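Local atomic coordinates of hypothetical protein (Bacteroides ovatus, PDB entry 4EPS), a protein that probably forms part of the tip of a fimbrium, the filamentous surface appendage that mediates cell adhesion and biofilm formation. Residues 123-126 with 127-130; 209-213 with 214-218; 355-358 with 359-362; 373-376 with 377-380. All coordinates share one frame; numbering follows the deposited sequence. Where two conformers were deposited one is given.

Contact 1: residues 123-126 with 127-130; sequences QSDQ and KAYA
D125 is the N-cap of the short helix 126-130, its side chain capping A128 N in a local contact at the surface of the fimbrillin-like region. The carboxylate of D125 reaches forward to the first helical turn, where D125 OD1 accepts from A128 N at 2.8 Å; the N-H comes from above the carboxylate plane, 38° out of it. This approach follows from the first torsion of D125 (chi1 56°), which sets CG between the backbone N and the carbonyl carbon and brings OD1 within reach of the amide. The same acid lies against carbon, with D125 OD1 3.5 Å from A128 CB. As the dipole of the helix start points toward it, the charge is probably favoured there. The helix proper begins with two backbone bonds, Y129 N to D125 O at 3.0 Å and A130 N to Q126 O at 2.9 Å. Before the cap, the Q123 side chain crosses that of Y129 obliquely, its amide plane 68° from the ring plane. Its polar end is held by strand 217-222, with OE1 accepting from L221 N, while NE2 bonds to the carbonyl of T120. From that position Q123 OE1 lies 3.7 Å from Y129 CD2.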
loop_
_atom_site.group_PDB
_atom_site.type_symbol
_atom_site.label_atom_id
_atom_site.label_comp_id
_atom_site.label_asym_id
_atom_site.label_seq_id
_atom_site.Cartn_x
_atom_site.Cartn_y
_atom_site.Cartn_z
ATOM N N GLN A 123 -13.381 -40.085 -0.777
ATOM C CA GLN A 123 -11.929 -40.058 -0.577
ATOM C C GLN A 123 -11.513 -38.882 0.328
ATOM O O GLN A 123 -10.358 -38.467 0.294
ATOM C CB GLN A 123 -11.227 -39.929 -1.970
ATOM C CG GLN A 123 -11.459 -41.127 -2.928
ATOM C CD GLN A 123 -10.927 -40.861 -4.322
ATOM O OE1 GLN A 123 -9.933 -40.149 -4.496
ATOM N NE2 GLN A 123 -11.534 -41.488 -5.338
ATOM N N SER A 124 -12.449 -38.377 1.153
ATOM C CA SER A 124 -12.306 -37.146 1.943
ATOM C C SER A 124 -11.303 -37.225 3.113
ATOM O O SER A 124 -11.012 -36.195 3.704
ATOM C CB SER A 124 -13.663 -36.666 2.455
ATOM O OG SER A 124 -14.218 -37.637 3.324
ATOM N N ASP A 125 -10.772 -38.396 3.443
ATOM C CA ASP A 125 -9.742 -38.440 4.477
ATOM C C ASP A 125 -8.569 -39.289 4.000
ATOM O O ASP A 125 -8.710 -40.031 3.014
ATOM C CB ASP A 125 -10.290 -38.912 5.840
ATOM C CG ASP A 125 -10.966 -40.256 5.797
ATOM O OD1 ASP A 125 -10.263 -41.262 5.625
ATOM O OD2 ASP A 125 -12.206 -40.298 5.927
ATOM N N GLN A 126 -7.403 -39.161 4.678
ATOM C CA GLN A 126 -6.180 -39.867 4.298
ATOM C C GLN A 126 -6.404 -41.355 4.143
ATOM O O GLN A 126 -5.959 -41.891 3.137
ATOM C CB GLN A 126 -5.015 -39.597 5.265
ATOM C CG GLN A 126 -4.362 -38.237 4.991
ATOM C CD GLN A 126 -3.100 -37.981 5.782
ATOM O OE1 GLN A 126 -3.125 -37.797 7.007
ATOM N NE2 GLN A 126 -1.973 -37.902 5.085
ATOM N N LYS A 127 -7.150 -42.007 5.070
ATOM C CA LYS A 127 -7.405 -43.448 4.986
ATOM C C LYS A 127 -8.324 -43.819 3.824
ATOM O O LYS A 127 -8.073 -44.825 3.180
ATOM C CB LYS A 127 -7.999 -44.009 6.292
ATOM C CG LYS A 127 -6.936 -44.217 7.367
ATOM C CD LYS A 127 -7.392 -45.188 8.455
ATOM C CE LYS A 127 -6.233 -45.856 9.167
ATOM N NZ LYS A 127 -5.472 -44.918 10.039
ATOM N N ALA A 128 -9.403 -43.054 3.589
ATOM C CA ALA A 128 -10.347 -43.360 2.501
ATOM C C ALA A 128 -9.647 -43.227 1.128
ATOM O O ALA A 128 -9.935 -43.983 0.212
ATOM C CB ALA A 128 -11.544 -42.434 2.575
ATOM N N TYR A 129 -8.707 -42.284 1.015
ATOM C CA TYR A 129 -7.955 -42.075 -0.221
ATOM C C TYR A 129 -6.907 -43.193 -0.406
ATOM O O TYR A 129 -6.855 -43.829 -1.473
ATOM C CB TYR A 129 -7.279 -40.704 -0.153
ATOM C CG TYR A 129 -6.464 -40.338 -1.378
ATOM C CD1 TYR A 129 -5.155 -40.791 -1.528
ATOM C CD2 TYR A 129 -6.994 -39.520 -2.374
ATOM C CE1 TYR A 129 -4.395 -40.448 -2.645
ATOM C CE2 TYR A 129 -6.232 -39.146 -3.480
ATOM C CZ TYR A 129 -4.941 -39.625 -3.618
ATOM O OH TYR A 129 -4.160 -39.229 -4.674
ATOM N N ALA A 130 -6.056 -43.411 0.632
ATOM C CA ALA A 130 -4.948 -44.377 0.603
ATOM C C ALA A 130 -5.394 -45.780 0.276
ATOM O O ALA A 130 -4.713 -46.440 -0.516
ATOM C CB ALA A 130 -4.192 -44.363 1.939
#

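Contact 2: residues 209-213 with 214-218; sequences PYYDA and KKDEY
A beta hairpin with a G1 beta bulge turns the chain from strand 206-212 into strand 217-222, D216 and E217 both facing D212. D212 and E217 are the hydrogen-bonded antiparallel pair, with D212 N to E217 O at 2.8 Å and E217 N to D212 O at 3.2 Å. D216 N adds a weak bond to D212 O, and D216 has the positive phi (58°) usual at the first bulge position. The loop is also tied from its side: the carboxylate of D212 lies over the turn, and D212 OD1 accepts from K215 N at 3.2 Å, well above the carboxylate plane, and weakly from K214 N. D212 OD2 pairs with R219, which also reaches E217 OE2; K215 NZ bonds to that oxygen too, at 2.8 Å, so R219 and K215 probably offset the nearness of the two acids. Y211 and Y218, the non-hydrogen-bonded pair, occupy the other face of the sheet. Their rings meet obliquely, planes 44° apart, with Y211 CD1 over the Y218 face and 3.5 Å from Y218 CZ. At the far end of its own ring, Y211 OH donates to D216 OD1 at 2.7 Å, on the anti side, 29° out of the carboxylate plane.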
loop_
_atom_site.group_PDB
_atom_site.type_symbol
_atom_site.label_atom_id
_atom_site.label_comp_id
_atom_site.label_asym_id
_atom_site.label_seq_id
_atom_site.Cartn_x
_atom_site.Cartn_y
_atom_site.Cartn_z
ATOM N N PRO A 209 -13.895 -35.429 -2.533
ATOM C CA PRO A 209 -12.456 -35.523 -2.814
ATOM C C PRO A 209 -11.622 -35.289 -1.576
ATOM O O PRO A 209 -12.132 -34.832 -0.546
ATOM C CB PRO A 209 -12.192 -34.414 -3.853
ATOM C CG PRO A 209 -13.378 -33.533 -3.826
ATOM C CD PRO A 209 -14.471 -34.151 -3.012
ATOM N N TYR A 210 -10.341 -35.573 -1.687
ATOM C CA TYR A 210 -9.409 -35.324 -0.601
ATOM C C TYR A 210 -9.011 -33.864 -0.630
ATOM O O TYR A 210 -8.600 -33.370 -1.681
ATOM C CB TYR A 210 -8.176 -36.239 -0.712
ATOM C CG TYR A 210 -7.159 -35.954 0.371
ATOM C CD1 TYR A 210 -7.381 -36.356 1.684
ATOM C CD2 TYR A 210 -6.019 -35.206 0.103
ATOM C CE1 TYR A 210 -6.500 -36.013 2.705
ATOM C CE2 TYR A 210 -5.118 -34.870 1.116
ATOM C CZ TYR A 210 -5.357 -35.288 2.415
ATOM O OH TYR A 210 -4.473 -34.976 3.422
ATOM N N TYR A 211 -9.129 -33.156 0.514
ATOM C CA TYR A 211 -8.716 -31.756 0.549
ATOM C C TYR A 211 -7.320 -31.650 1.158
ATOM O O TYR A 211 -7.107 -32.038 2.312
ATOM C CB TYR A 211 -9.713 -30.871 1.330
ATOM C CG TYR A 211 -9.258 -29.432 1.437
ATOM C CD1 TYR A 211 -9.103 -28.639 0.297
ATOM C CD2 TYR A 211 -8.930 -28.873 2.673
ATOM C CE1 TYR A 211 -8.661 -27.318 0.387
ATOM C CE2 TYR A 211 -8.476 -27.555 2.774
ATOM C CZ TYR A 211 -8.348 -26.780 1.632
ATOM O OH TYR A 211 -7.873 -25.496 1.739
ATOM N N ASP A 212 -6.378 -31.118 0.391
ATOM C CA ASP A 212 -5.005 -30.896 0.854
ATOM C C ASP A 212 -4.962 -29.503 1.417
ATOM O O ASP A 212 -4.904 -28.542 0.658
ATOM C CB ASP A 212 -3.983 -31.086 -0.282
ATOM C CG ASP A 212 -2.518 -31.010 0.170
ATOM O OD1 ASP A 212 -2.240 -30.369 1.209
ATOM O OD2 ASP A 212 -1.664 -31.572 -0.517
ATOM N N ALA A 213 -5.023 -29.384 2.741
ATOM C CA ALA A 213 -5.068 -28.075 3.404
ATOM C C ALA A 213 -3.772 -27.274 3.252
ATOM O O ALA A 213 -3.835 -26.040 3.208
ATOM C CB ALA A 213 -5.424 -28.242 4.877
ATOM N N LYS A 214 -2.618 -27.967 3.148
ATOM C CA LYS A 214 -1.302 -27.336 2.986
ATOM C C LYS A 214 -1.186 -26.655 1.613
ATOM O O LYS A 214 -0.731 -25.515 1.531
ATOM C CB LYS A 214 -0.176 -28.375 3.166
ATOM C CG LYS A 214 1.228 -27.773 3.273
ATOM C CD LYS A 214 2.291 -28.858 3.351
ATOM C CE LYS A 214 3.683 -28.283 3.432
ATOM N NZ LYS A 214 4.714 -29.354 3.491
ATOM N N LYS A 215 -1.604 -27.350 0.531
ATOM C CA LYS A 215 -1.533 -26.798 -0.831
ATOM C C LYS A 215 -2.815 -26.059 -1.240
ATOM O O LYS A 215 -2.810 -25.386 -2.273
ATOM C CB LYS A 215 -1.262 -27.915 -1.857
ATOM C CG LYS A 215 0.114 -28.560 -1.746
ATOM C CD LYS A 215 0.333 -29.639 -2.812
ATOM C CE LYS A 215 0.779 -29.078 -4.139
ATOM N NZ LYS A 215 0.512 -30.019 -5.259
ATOM N N ASP A 216 -3.919 -26.203 -0.454
ATOM C CA ASP A 216 -5.252 -25.638 -0.734
ATOM C C ASP A 216 -5.759 -26.148 -2.107
ATOM O O ASP A 216 -6.055 -25.359 -3.020
ATOM C CB ASP A 216 -5.292 -24.091 -0.668
ATOM C CG ASP A 216 -6.678 -23.521 -0.929
ATOM O OD1 ASP A 216 -7.680 -24.188 -0.560
ATOM O OD2 ASP A 216 -6.772 -22.454 -1.573
ATOM N N GLU A 217 -5.867 -27.470 -2.242
ATOM C CA GLU A 217 -6.342 -28.033 -3.504
ATOM C C GLU A 217 -7.055 -29.337 -3.196
ATOM O O GLU A 217 -6.821 -29.940 -2.128
ATOM C CB GLU A 217 -5.180 -28.208 -4.533
ATOM C CG GLU A 217 -4.184 -29.288 -4.193
ATOM C CD GLU A 217 -2.973 -29.420 -5.099
ATOM O OE1 GLU A 217 -2.695 -28.499 -5.899
ATOM O OE2 GLU A 217 -2.282 -30.455 -4.980
ATOM N N TYR A 218 -7.942 -29.754 -4.112
ATOM C CA TYR A 218 -8.719 -30.985 -3.961
ATOM C C TYR A 218 -8.193 -32.027 -4.907
ATOM O O TYR A 218 -7.873 -31.684 -6.051
ATOM C CB TYR A 218 -10.209 -30.752 -4.251
ATOM C CG TYR A 218 -10.864 -29.778 -3.294
ATOM C CD1 TYR A 218 -10.734 -28.402 -3.474
ATOM C CD2 TYR A 218 -11.576 -30.231 -2.182
ATOM C CE1 TYR A 218 -11.349 -27.498 -2.602
ATOM C CE2 TYR A 218 -12.190 -29.332 -1.301
ATOM C CZ TYR A 218 -12.071 -27.971 -1.521
ATOM O OH TYR A 218 -12.638 -27.069 -0.655
#

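Contact 3: residues 355-358 with 359-362; sequences HDWF and MTTS
T361 turns back onto the helical turn that precedes it. T361 CB stands 3.4 Å from F358 O. From there T361 OG1 donates to F358 O at 2.7 Å, in the carbonyl plane and on a lone pair; the backbone T361 N reaches F358 O from above that plane. OG1 in turn accepts from F363 N. With OG1 between the backbone N and the carbonyl carbon (chi1 74°), T361 CG2 is left to lie over one face of the W357 indole, 3.6 Å from W357 CE2 in a CH-pi contact. An alanine here removes the hydroxyl and methyl, which would probably leave F363 N without its acceptor and open a gap over the indole face. T360 repeats the pattern one residue earlier, T360 OG1 donating to W357 O at 2.6 Å. On another side, CG of the selenomethionine M359 sits over the H355 imidazole, 3.5 Å from H355 CE1, while H355 ND1 bonds to S369. W357 also packs on helix 389-403, edge-to-face with Y399 and F403. Backbone bonds passing from four residues back at M359 to three at T360 and T361, where the hydroxyls double them, are characteristic of a helix running out into a loop.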
loop_
_atom_site.group_PDB
_atom_site.type_symbol
_atom_site.label_atom_id
_atom_site.label_comp_id
_atom_site.label_asym_id
_atom_site.label_seq_id
_atom_site.Cartn_x
_atom_site.Cartn_y
_atom_site.Cartn_z
ATOM N N HIS A 355 -15.648 -18.947 37.907
ATOM C CA HIS A 355 -14.362 -18.645 38.527
ATOM C C HIS A 355 -14.051 -19.636 39.674
ATOM O O HIS A 355 -12.967 -20.235 39.707
ATOM C CB HIS A 355 -14.344 -17.209 39.078
ATOM C CG HIS A 355 -13.127 -16.945 39.894
ATOM N ND1 HIS A 355 -11.876 -16.891 39.313
ATOM C CD2 HIS A 355 -13.002 -16.805 41.237
ATOM C CE1 HIS A 355 -11.035 -16.660 40.305
ATOM N NE2 HIS A 355 -11.666 -16.628 41.484
ATOM N N ASP A 356 -14.995 -19.785 40.611
ATOM C CA ASP A 356 -14.802 -20.671 41.765
ATOM C C ASP A 356 -14.586 -22.114 41.308
ATOM O O ASP A 356 -13.679 -22.772 41.833
ATOM C CB ASP A 356 -15.957 -20.561 42.767
ATOM C CG ASP A 356 -15.930 -19.314 43.641
ATOM O OD1 ASP A 356 -14.904 -18.583 43.620
ATOM O OD2 ASP A 356 -16.938 -19.048 44.321
ATOM N N TRP A 357 -15.336 -22.577 40.278
ATOM C CA TRP A 357 -15.119 -23.920 39.727
ATOM C C TRP A 357 -13.720 -24.027 39.140
ATOM O O TRP A 357 -13.006 -24.996 39.409
ATOM C CB TRP A 357 -16.157 -24.288 38.635
ATOM C CG TRP A 357 -15.719 -25.458 37.789
ATOM C CD1 TRP A 357 -15.682 -26.773 38.162
ATOM C CD2 TRP A 357 -15.146 -25.400 36.471
ATOM N NE1 TRP A 357 -15.166 -27.543 37.138
ATOM C CE2 TRP A 357 -14.831 -26.725 36.090
ATOM C CE3 TRP A 357 -14.882 -24.354 35.565
ATOM C CZ2 TRP A 357 -14.254 -27.031 34.847
ATOM C CZ3 TRP A 357 -14.284 -24.657 34.347
ATOM C CH2 TRP A 357 -13.973 -25.981 34.001
ATOM N N PHE A 358 -13.348 -23.040 38.311
ATOM C CA PHE A 358 -12.086 -23.005 37.570
ATOM C C PHE A 358 -10.857 -23.129 38.506
ATOM O O PHE A 358 -9.939 -23.888 38.197
ATOM C CB PHE A 358 -12.015 -21.708 36.724
ATOM C CG PHE A 358 -10.708 -21.473 36.017
ATOM C CD1 PHE A 358 -10.389 -22.176 34.861
ATOM C CD2 PHE A 358 -9.790 -20.551 36.508
ATOM C CE1 PHE A 358 -9.175 -21.966 34.209
ATOM C CE2 PHE A 358 -8.576 -20.332 35.846
ATOM C CZ PHE A 358 -8.277 -21.044 34.707
HETATM N N MSE A 359 -10.865 -22.410 39.640
HETATM C CA MSE A 359 -9.764 -22.387 40.614
HETATM C C MSE A 359 -9.544 -23.754 41.306
HETATM O O MSE A 359 -8.469 -23.966 41.869
HETATM C CB MSE A 359 -9.975 -21.286 41.659
HETATM C CG MSE A 359 -9.939 -19.869 41.057
HETATM SE SE MSE A 359 -8.291 -19.498 40.068
HETATM C CE MSE A 359 -7.171 -19.047 41.571
ATOM N N THR A 360 -10.522 -24.680 41.221
ATOM C CA THR A 360 -10.398 -26.044 41.782
ATOM C C THR A 360 -9.853 -27.050 40.737
ATOM O O THR A 360 -9.692 -28.224 41.073
ATOM C CB THR A 360 -11.762 -26.574 42.299
ATOM O OG1 THR A 360 -12.616 -26.890 41.189
ATOM C CG2 THR A 360 -12.437 -25.647 43.272
ATOM N N THR A 361 -9.614 -26.612 39.470
ATOM C CA THR A 361 -9.185 -27.496 38.374
ATOM C C THR A 361 -7.670 -27.513 38.137
ATOM O O THR A 361 -6.937 -26.734 38.727
ATOM C CB THR A 361 -9.886 -27.110 37.048
ATOM O OG1 THR A 361 -9.318 -25.895 36.529
ATOM C CG2 THR A 361 -11.402 -27.017 37.176
ATOM N N SER A 362 -7.226 -28.379 37.215
ATOM C CA SER A 362 -5.836 -28.510 36.758
ATOM C C SER A 362 -5.523 -27.532 35.586
ATOM O O SER A 362 -4.427 -27.595 35.014
ATOM C CB SER A 362 -5.586 -29.949 36.296
ATOM O OG SER A 362 -6.342 -30.245 35.131
#

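Contact 4: residues 373-376 with 377-380; sequences YYDA and NENN
D375 points in across a surface turn to the backbone of N377 and E378, and Y373 and N380 flank its other end. The first torsion of D375 places CG anti to the backbone N (chi1 -169°), which brings OD1 to the amides of N377 and E378. There D375 OD1 takes two N-H groups: N377 N at 2.8 Å from above the carboxylate plane, and E378 N, also at 2.8 Å, on the anti side and 18° out of plane. The second oxygen, OD2, is held by K383 in a salt bridge, so the acid is gripped at both ends and its rotation is probably fixed. A leucine in its place would probably leave both amides without this acceptor and K383 without its mate. The side chain of E378, a buried residue, leads away from D375, to R386 and the hydroxyl of Y317. At the other end, Y373 and N380 lie side by side, pointing the same way, ring and amide planes 39° apart. N380 ND2 rests over a face of the phenol, 3.4 Å from Y373 CE1. Water 1 joins the pair, donating to Y373 O at 2.8 Å and accepting weakly from N380 ND2. Within the turn, D375 N donates to water 2 at 3.0 Å. D375 OD1 accepting the amide two residues ahead, N377 N, makes an Asx turn, extended by E378 N, in the long loop between helices 354-359 and 389-403.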
loop_
_atom_site.group_PDB
_atom_site.type_symbol
_atom_site.label_atom_id
_atom_site.label_comp_id
_atom_site.label_asym_id
_atom_site.label_seq_id
_atom_site.Cartn_x
_atom_site.Cartn_y
_atom_site.Cartn_z
ATOM N N TYR A 373 -13.525 -9.802 38.537
ATOM C CA TYR A 373 -13.513 -9.269 39.898
ATOM C C TYR A 373 -12.582 -9.950 40.907
ATOM O O TYR A 373 -12.054 -9.249 41.780
ATOM C CB TYR A 373 -14.958 -9.296 40.445
ATOM C CG TYR A 373 -15.197 -8.378 41.631
ATOM C CD1 TYR A 373 -15.592 -7.053 41.449
ATOM C CD2 TYR A 373 -15.038 -8.837 42.933
ATOM C CE1 TYR A 373 -15.829 -6.213 42.539
ATOM C CE2 TYR A 373 -15.254 -8.000 44.029
ATOM C CZ TYR A 373 -15.644 -6.689 43.826
ATOM O OH TYR A 373 -15.860 -5.882 44.921
ATOM N N TYR A 374 -12.431 -11.278 40.851
ATOM C CA TYR A 374 -11.649 -12.019 41.837
ATOM C C TYR A 374 -10.355 -12.574 41.267
ATOM O O TYR A 374 -9.878 -13.591 41.763
ATOM C CB TYR A 374 -12.496 -13.188 42.381
ATOM C CG TYR A 374 -13.788 -12.748 43.022
ATOM C CD1 TYR A 374 -13.806 -12.236 44.322
ATOM C CD2 TYR A 374 -15.000 -12.861 42.346
ATOM C CE1 TYR A 374 -14.996 -11.819 44.916
ATOM C CE2 TYR A 374 -16.197 -12.453 42.933
ATOM C CZ TYR A 374 -16.191 -11.945 44.223
ATOM O OH TYR A 374 -17.367 -11.556 44.814
ATOM N N ASP A 375 -9.777 -11.930 40.243
ATOM C CA ASP A 375 -8.561 -12.460 39.620
ATOM C C ASP A 375 -7.384 -12.399 40.619
ATOM O O ASP A 375 -7.216 -11.403 41.303
ATOM C CB ASP A 375 -8.233 -11.713 38.329
ATOM C CG ASP A 375 -7.146 -12.392 37.523
ATOM O OD1 ASP A 375 -5.957 -12.075 37.748
ATOM O OD2 ASP A 375 -7.483 -13.242 36.671
ATOM N N ALA A 376 -6.590 -13.474 40.684
ATOM C CA ALA A 376 -5.451 -13.586 41.596
ATOM C C ALA A 376 -4.289 -12.660 41.201
ATOM O O ALA A 376 -3.538 -12.254 42.076
ATOM C CB ALA A 376 -4.970 -15.028 41.631
ATOM N N ASN A 377 -4.142 -12.318 39.900
ATOM C CA ASN A 377 -3.016 -11.486 39.460
ATOM C C ASN A 377 -3.378 -10.040 39.150
ATOM O O ASN A 377 -2.507 -9.182 39.258
ATOM C CB ASN A 377 -2.330 -12.120 38.248
ATOM C CG ASN A 377 -1.747 -13.474 38.583
ATOM O OD1 ASN A 377 -1.261 -13.686 39.684
ATOM N ND2 ASN A 377 -1.822 -14.426 37.671
ATOM N N GLU A 378 -4.625 -9.761 38.738
ATOM C CA GLU A 378 -5.036 -8.399 38.386
ATOM C C GLU A 378 -6.243 -7.982 39.202
ATOM O O GLU A 378 -7.171 -8.775 39.368
ATOM C CB GLU A 378 -5.348 -8.296 36.887
ATOM C CG GLU A 378 -4.149 -8.537 35.991
ATOM C CD GLU A 378 -4.147 -7.595 34.810
ATOM O OE1 GLU A 378 -4.923 -7.838 33.860
ATOM O OE2 GLU A 378 -3.421 -6.579 34.862
ATOM N N ASN A 379 -6.265 -6.723 39.651
ATOM C CA ASN A 379 -7.341 -6.182 40.483
ATOM C C ASN A 379 -8.628 -5.954 39.648
ATOM O O ASN A 379 -8.627 -6.142 38.422
ATOM C CB ASN A 379 -6.888 -4.895 41.251
ATOM C CG ASN A 379 -6.586 -3.683 40.398
ATOM O OD1 ASN A 379 -7.188 -3.446 39.345
ATOM N ND2 ASN A 379 -5.670 -2.845 40.875
ATOM N N ASN A 380 -9.723 -5.555 40.311
ATOM C CA ASN A 380 -11.013 -5.417 39.640
ATOM C C ASN A 380 -11.156 -4.109 38.809
ATOM O O ASN A 380 -12.222 -3.868 38.239
ATOM C CB ASN A 380 -12.144 -5.559 40.654
ATOM C CG ASN A 380 -12.185 -4.495 41.715
ATOM O OD1 ASN A 380 -11.791 -3.351 41.504
ATOM N ND2 ASN A 380 -12.735 -4.834 42.851
HETATM O O HOH W 1 -11.750 -7.522 43.981
HETATM O O HOH W 2 -9.976 -9.059 39.352
#

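Overall arrangement
The four contacts follow one another along the chain and fall into two groups. Contacts 1 and 2, with centres 12 Å apart, share the fimbrillin-like region of the transthyretin clan: the capped helix start lies on the hairpin, with Q123 O 3.3 Å from Y210 CB and the ring of Y129 against Y210. Contacts 3 and 4, with centres 14 Å apart, meet where H355 NE2 comes 3.5 Å from Y374 O; they shape the end of helix 354-359 and the loop leading to helix 389-403. The groups lie far apart, centres of contacts 1 and 4 about 49 Å from each other, so the local turns belong to separate parts of an elongated protein.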